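PDB 3LID: putative sensory box/GGDEF family protein from Vibrio parahaemolyticus, which probably makes cyclic di-GMP from two GTP molecules through a GGDEF domain, the present chain being its extracellular PDC-fold sensor domain. Local coordinates for residues Ala19-Ala24 against Pro185-His190; Arg28-Ile33 against Tyr176-Leu181. All coordinates share one frame; numbering follows the deposited sequence.

Interaction 1: residues Ala19-Ala24 against Pro185-His190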
loop_
_atom_site.group_PDB
_atom_site.type_symbol
_atom_site.label_atom_id
_atom_site.label_comp_id
_atom_site.label_asym_id
_atom_site.label_seq_id
_atom_site.Cartn_x
_atom_site.Cartn_y
_atom_site.Cartn_z
ATOM N N ALA A 19 11.716 -19.099 4.893
ATOM C CA ALA A 19 11.388 -17.672 4.700
ATOM C C ALA A 19 11.361 -17.335 3.243
ATOM O O ALA A 19 10.551 -16.466 2.792
ATOM C CB ALA A 19 12.429 -16.814 5.478
ATOM N N LEU A 20 12.228 -17.958 2.460
ATOM C CA LEU A 20 12.149 -17.725 1.018
ATOM C C LEU A 20 10.801 -18.214 0.458
ATOM O O LEU A 20 10.233 -17.588 -0.495
ATOM C CB LEU A 20 13.375 -18.271 0.268
ATOM C CG LEU A 20 14.647 -17.438 0.521
ATOM C CD1 LEU A 20 15.835 -18.279 -0.072
ATOM C CD2 LEU A 20 14.560 -16.158 -0.278
ATOM N N HIS A 21 10.332 -19.369 0.941
ATOM C CA HIS A 21 8.997 -19.809 0.469
ATOM C C HIS A 21 7.956 -18.773 0.863
ATOM O O HIS A 21 7.027 -18.496 0.096
ATOM C CB HIS A 21 8.602 -21.177 1.056
ATOM C CG HIS A 21 9.456 -22.287 0.527
ATOM N ND1 HIS A 21 9.630 -22.480 -0.825
ATOM C CD2 HIS A 21 10.197 -23.238 1.148
ATOM C CE1 HIS A 21 10.452 -23.499 -1.017
ATOM N NE2 HIS A 21 10.806 -23.979 0.165
ATOM N N GLN A 22 8.072 -18.263 2.080
ATOM C CA GLN A 22 7.040 -17.337 2.603
ATOM C C GLN A 22 7.089 -16.081 1.678
ATOM O O GLN A 22 6.018 -15.502 1.318
ATOM C CB GLN A 22 7.377 -16.869 4.011
ATOM C CG GLN A 22 6.308 -15.881 4.599
ATOM C CD GLN A 22 4.935 -16.485 4.611
ATOM O OE1 GLN A 22 4.709 -17.581 5.185
ATOM N NE2 GLN A 22 3.982 -15.848 3.900
ATOM N N LEU A 23 8.292 -15.581 1.409
ATOM C CA LEU A 23 8.407 -14.356 0.567
ATOM C C LEU A 23 7.783 -14.589 -0.824
ATOM O O LEU A 23 7.170 -13.704 -1.382
ATOM C CB LEU A 23 9.876 -13.908 0.428
ATOM C CG LEU A 23 10.443 -13.405 1.754
ATOM C CD1 LEU A 23 11.946 -13.112 1.492
ATOM C CD2 LEU A 23 9.774 -12.083 2.176
ATOM N N ALA A 24 7.963 -15.785 -1.413
ATOM C CA ALA A 24 7.322 -16.045 -2.668
ATOM C C ALA A 24 5.794 -16.053 -2.539
ATOM O O ALA A 24 5.111 -15.559 -3.455
ATOM C CB ALA A 24 7.855 -17.446 -3.260
ATOM N N PRO A 185 0.503 -17.045 9.880
ATOM C CA PRO A 185 0.393 -17.747 11.138
ATOM C C PRO A 185 1.022 -19.141 10.988
ATOM O O PRO A 185 1.610 -19.648 11.941
ATOM C CB PRO A 185 -1.125 -17.815 11.387
ATOM C CG PRO A 185 -1.782 -17.787 9.948
ATOM C CD PRO A 185 -0.780 -16.896 9.137
ATOM N N VAL A 186 0.956 -19.734 9.806
ATOM C CA VAL A 186 1.453 -21.080 9.682
ATOM C C VAL A 186 2.973 -21.126 9.804
ATOM O O VAL A 186 3.502 -21.939 10.587
ATOM C CB VAL A 186 0.951 -21.801 8.450
ATOM C CG1 VAL A 186 1.399 -23.230 8.535
ATOM C CG2 VAL A 186 -0.614 -21.775 8.423
ATOM N N ARG A 187 3.689 -20.242 9.096
ATOM C CA ARG A 187 5.155 -20.207 9.238
ATOM C C ARG A 187 5.667 -19.277 10.339
ATOM O O ARG A 187 6.847 -19.288 10.606
ATOM C CB ARG A 187 5.858 -19.884 7.917
ATOM C CG ARG A 187 5.569 -20.853 6.806
ATOM C CD ARG A 187 6.473 -20.512 5.594
ATOM N NE ARG A 187 6.263 -21.270 4.346
ATOM C CZ ARG A 187 6.860 -22.433 4.119
ATOM N NH1 ARG A 187 7.628 -22.991 5.069
ATOM N NH2 ARG A 187 6.688 -23.073 2.996
ATOM N N ASP A 188 4.774 -18.492 10.946
ATOM C CA ASP A 188 5.106 -17.529 12.002
ATOM C C ASP A 188 6.220 -16.622 11.536
ATOM O O ASP A 188 7.245 -16.480 12.201
ATOM C CB ASP A 188 5.463 -18.240 13.334
ATOM C CG ASP A 188 5.731 -17.268 14.472
ATOM O OD1 ASP A 188 4.982 -16.277 14.575
ATOM O OD2 ASP A 188 6.680 -17.481 15.282
ATOM N N PHE A 189 6.024 -15.965 10.395
ATOM C CA PHE A 189 6.957 -14.968 9.991
ATOM C C PHE A 189 6.236 -13.581 9.830
ATOM O O PHE A 189 5.102 -13.554 9.357
ATOM C CB PHE A 189 7.469 -15.293 8.599
ATOM C CG PHE A 189 8.518 -16.356 8.544
ATOM C CD1 PHE A 189 9.646 -16.302 9.362
ATOM C CD2 PHE A 189 8.392 -17.382 7.613
ATOM C CE1 PHE A 189 10.665 -17.299 9.214
ATOM C CE2 PHE A 189 9.407 -18.397 7.490
ATOM C CZ PHE A 189 10.520 -18.318 8.258
ATOM N N HIS A 190 6.952 -12.523 10.172
ATOM C CA HIS A 190 6.513 -11.129 9.871
ATOM C C HIS A 190 7.248 -10.586 8.672
ATOM O O HIS A 190 8.467 -10.569 8.651
ATOM C CB HIS A 190 6.742 -10.248 11.052
ATOM C CG HIS A 190 5.863 -10.576 12.232
ATOM N ND1 HIS A 190 4.609 -10.012 12.410
ATOM C CD2 HIS A 190 6.055 -11.410 13.292
ATOM C CE1 HIS A 190 4.077 -10.468 13.543
ATOM N NE2 HIS A 190 4.928 -11.330 14.085
#
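Phe189 and Ala19 make the apolar part of this contact. The methyl CB of Ala19 lies 4.2 Å from the centroid of the Phe189 ring. It sits 29° off the ring normal, an off-centre CH-pi contact. The same ring also meets the helix backbone, with CE2 of Phe189 3.5 Å from CA of Ala19. CG of Phe189 is anti to its own carbonyl carbon (chi1 -79°), and this turns the ring to the helix. Farther along, CD2 of Phe189 is 3.8 Å from CB of Gln22. Arg275 adds a cation-pi contact to this ring, and Ile265 and Leu267 of strand 260-268 pack on it.

The polar side chains meet without a hydrogen bond between the two segments. Arg187 is extended from CG to NE and runs past Gln22. Its CD lies 3.4 Å from OE1 of Gln22, and the amide and guanidinium planes are 75° apart. The amide of Gln22 is held by NE2 bonding to OG1 of Thr26, while its OE1 makes a weak hydrogen bond to OG of Ser184. CB of His21 lies over one face of the Arg187 guanidinium, 3.3 Å from NH2.

Asp188 and Phe189 both face Ser184, which fits a G1 beta bulge at the start of strand 189-195. The contact lays this turn and strand start on the long helix 9-45 of the PDC-fold sensor domain. Van der Waals contact therefore carries this buried junction, while the Gln22 amide and the Arg187 backbone bond to other residues.

Interaction 2: residues Arg28-Ile33 against Tyr176-Leu181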
loop_
_atom_site.group_PDB
_atom_site.type_symbol
_atom_site.label_atom_id
_atom_site.label_comp_id
_atom_site.label_asym_id
_atom_site.label_seq_id
_atom_site.Cartn_x
_atom_site.Cartn_y
_atom_site.Cartn_z
ATOM N N ARG A 28 3.207 -13.310 -4.295
ATOM C CA ARG A 28 2.075 -13.662 -5.148
ATOM C C ARG A 28 0.761 -13.011 -4.656
ATOM O O ARG A 28 -0.086 -12.612 -5.467
ATOM C CB ARG A 28 1.912 -15.205 -5.161
ATOM C CG ARG A 28 3.032 -15.827 -6.086
ATOM C CD ARG A 28 2.785 -17.346 -6.294
ATOM N NE ARG A 28 2.851 -18.106 -5.073
ATOM C CZ ARG A 28 3.896 -18.822 -4.690
ATOM N NH1 ARG A 28 5.022 -18.853 -5.387
ATOM N NH2 ARG A 28 3.775 -19.508 -3.581
ATOM N N GLU A 29 0.606 -12.916 -3.350
ATOM C CA GLU A 29 -0.603 -12.247 -2.802
ATOM C C GLU A 29 -0.632 -10.740 -3.187
ATOM O O GLU A 29 -1.692 -10.235 -3.645
ATOM C CB GLU A 29 -0.718 -12.366 -1.301
ATOM C CG GLU A 29 -0.892 -13.875 -0.884
ATOM C CD GLU A 29 -1.594 -14.024 0.433
ATOM O OE1 GLU A 29 -1.082 -13.519 1.430
ATOM O OE2 GLU A 29 -2.637 -14.701 0.443
ATOM N N TYR A 30 0.509 -10.057 -3.084
ATOM C CA TYR A 30 0.550 -8.661 -3.557
ATOM C C TYR A 30 0.290 -8.585 -5.046
ATOM O O TYR A 30 -0.383 -7.626 -5.488
ATOM C CB TYR A 30 1.882 -7.947 -3.226
ATOM C CG TYR A 30 1.901 -7.444 -1.800
ATOM C CD1 TYR A 30 2.408 -8.247 -0.770
ATOM C CD2 TYR A 30 1.426 -6.154 -1.450
ATOM C CE1 TYR A 30 2.417 -7.793 0.588
ATOM C CE2 TYR A 30 1.483 -5.715 -0.150
ATOM C CZ TYR A 30 1.981 -6.506 0.865
ATOM O OH TYR A 30 1.988 -6.039 2.198
ATOM N N ASN A 31 0.848 -9.503 -5.840
ATOM C CA ASN A 31 0.521 -9.444 -7.267
ATOM C C ASN A 31 -0.964 -9.600 -7.528
ATOM O O ASN A 31 -1.534 -8.913 -8.427
ATOM C CB ASN A 31 1.219 -10.583 -8.018
ATOM C CG ASN A 31 2.758 -10.466 -8.040
ATOM O OD1 ASN A 31 3.376 -9.392 -7.944
ATOM N ND2 ASN A 31 3.383 -11.619 -8.123
ATOM N N ASN A 32 -1.608 -10.471 -6.769
ATOM C CA ASN A 32 -3.059 -10.627 -6.917
ATOM C C ASN A 32 -3.819 -9.367 -6.493
ATOM O O ASN A 32 -4.790 -8.903 -7.123
ATOM C CB ASN A 32 -3.580 -11.847 -6.146
ATOM C CG ASN A 32 -3.373 -13.126 -6.974
ATOM O OD1 ASN A 32 -2.803 -13.036 -8.061
ATOM N ND2 ASN A 32 -3.729 -14.295 -6.433
ATOM N N ILE A 33 -3.381 -8.804 -5.400
ATOM C CA ILE A 33 -4.020 -7.535 -4.969
ATOM C C ILE A 33 -3.876 -6.453 -6.098
ATOM O O ILE A 33 -4.818 -5.696 -6.405
ATOM C CB ILE A 33 -3.367 -7.016 -3.652
ATOM C CG1 ILE A 33 -3.769 -7.898 -2.452
ATOM C CG2 ILE A 33 -3.729 -5.509 -3.389
ATOM C CD1 ILE A 33 -5.241 -7.808 -2.082
ATOM N N TYR A 176 -3.700 -1.190 5.851
ATOM C CA TYR A 176 -4.652 -2.292 5.763
ATOM C C TYR A 176 -3.957 -3.492 5.044
ATOM O O TYR A 176 -4.075 -4.639 5.546
ATOM C CB TYR A 176 -5.864 -1.869 4.898
ATOM C CG TYR A 176 -6.748 -3.008 4.594
ATOM C CD1 TYR A 176 -7.646 -3.485 5.573
ATOM C CD2 TYR A 176 -6.674 -3.654 3.326
ATOM C CE1 TYR A 176 -8.438 -4.601 5.325
ATOM C CE2 TYR A 176 -7.474 -4.804 3.076
ATOM C CZ TYR A 176 -8.328 -5.225 4.056
ATOM O OH TYR A 176 -9.089 -6.376 3.749
ATOM N N LEU A 177 -3.352 -3.237 3.878
ATOM C CA LEU A 177 -2.762 -4.339 3.134
ATOM C C LEU A 177 -1.692 -5.026 4.011
ATOM O O LEU A 177 -1.581 -6.246 3.973
ATOM C CB LEU A 177 -2.088 -3.936 1.853
ATOM C CG LEU A 177 -3.144 -3.571 0.800
ATOM C CD1 LEU A 177 -2.332 -3.069 -0.476
ATOM C CD2 LEU A 177 -4.080 -4.772 0.481
ATOM N N SER A 178 -0.863 -4.233 4.720
ATOM C CA SER A 178 0.145 -4.812 5.649
ATOM C C SER A 178 -0.498 -5.683 6.698
ATOM O O SER A 178 0.018 -6.775 6.999
ATOM C CB SER A 178 0.952 -3.670 6.339
ATOM O OG SER A 178 1.624 -3.026 5.280
ATOM N N SER A 179 -1.586 -5.206 7.288
ATOM C CA SER A 179 -2.294 -5.937 8.317
ATOM C C SER A 179 -2.846 -7.240 7.733
ATOM O O SER A 179 -2.841 -8.264 8.384
ATOM C CB SER A 179 -3.456 -5.080 8.871
ATOM O OG SER A 179 -4.277 -5.846 9.780
ATOM N N LEU A 180 -3.251 -7.212 6.474
ATOM C CA LEU A 180 -3.886 -8.378 5.830
ATOM C C LEU A 180 -2.824 -9.409 5.437
ATOM O O LEU A 180 -3.067 -10.628 5.572
ATOM C CB LEU A 180 -4.643 -7.899 4.544
ATOM C CG LEU A 180 -5.381 -8.917 3.700
ATOM C CD1 LEU A 180 -6.621 -9.398 4.502
ATOM C CD2 LEU A 180 -5.770 -8.294 2.360
ATOM N N LEU A 181 -1.678 -8.964 4.937
ATOM C CA LEU A 181 -0.814 -9.836 4.167
ATOM C C LEU A 181 0.493 -10.205 4.890
ATOM O O LEU A 181 1.160 -11.183 4.487
ATOM C CB LEU A 181 -0.459 -9.273 2.800
ATOM C CG LEU A 181 -1.698 -9.026 1.928
ATOM C CD1 LEU A 181 -1.232 -8.426 0.607
ATOM C CD2 LEU A 181 -2.413 -10.302 1.779
HETATM O O HOH W 1 1.052 -13.183 2.720
#
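One face of the Tyr30 ring carries a methyl group of Leu181. CD1 of Leu181 stands 3.6 Å from the ring centroid and only 8° off the normal, a CH-pi contact over the centre. CB of Leu177 approaches the ring obliquely. Phe255 meets it edge-to-face. The hydroxyl of Tyr30 is hydrogen-bonded to OD1 of Asn182, which fixes the outer end of the ring.

Leu181 also touches two other residues of the long helix. Its CD1 is 4.0 Å from CG1 of Ile33, and its CD2 is 3.5 Å from OE1 of Glu29. CG2 of Ile33, anti to the backbone N, lies 4.0 Å from CD2 of Leu177.

A water bridges the two segments. It donates to OE1 of Glu29 at 2.5 Å and to the backbone O of Leu181 at 2.7 Å. The bridge thus links a carboxylate to a carbonyl at the end of helix 174-181.

The two helix segments run at 137° to each other, with axes 11.5 Å apart at closest approach. The contact sets the short helix after strand 163-173 against the long N-terminal helix of the PDC-fold sensor domain. Phe255 touches Ile33 and Leu177, and Leu193 of strand 189-195 touches both Tyr30 and Ser178.

How the interactions relate
Interactions 1 and 2 both use helix 9-45, and their centres are about 13 Å apart. Along the chain, interaction 2 is nested inside the loop closed by interaction 1. Segments 176-181 and 185-190 are separated by three residues, so the chain leaves one contact and soon enters the other. This short linker, 182-184, supplies a polar partner to each contact. OG of Ser184 also takes part in a hydrogen bond with the backbone N of Arg187. Strand 189-195 reaches both contacts. Interaction 2 lies about 8 Å from the chain centre and interaction 1 about 19 Å, measured between centres.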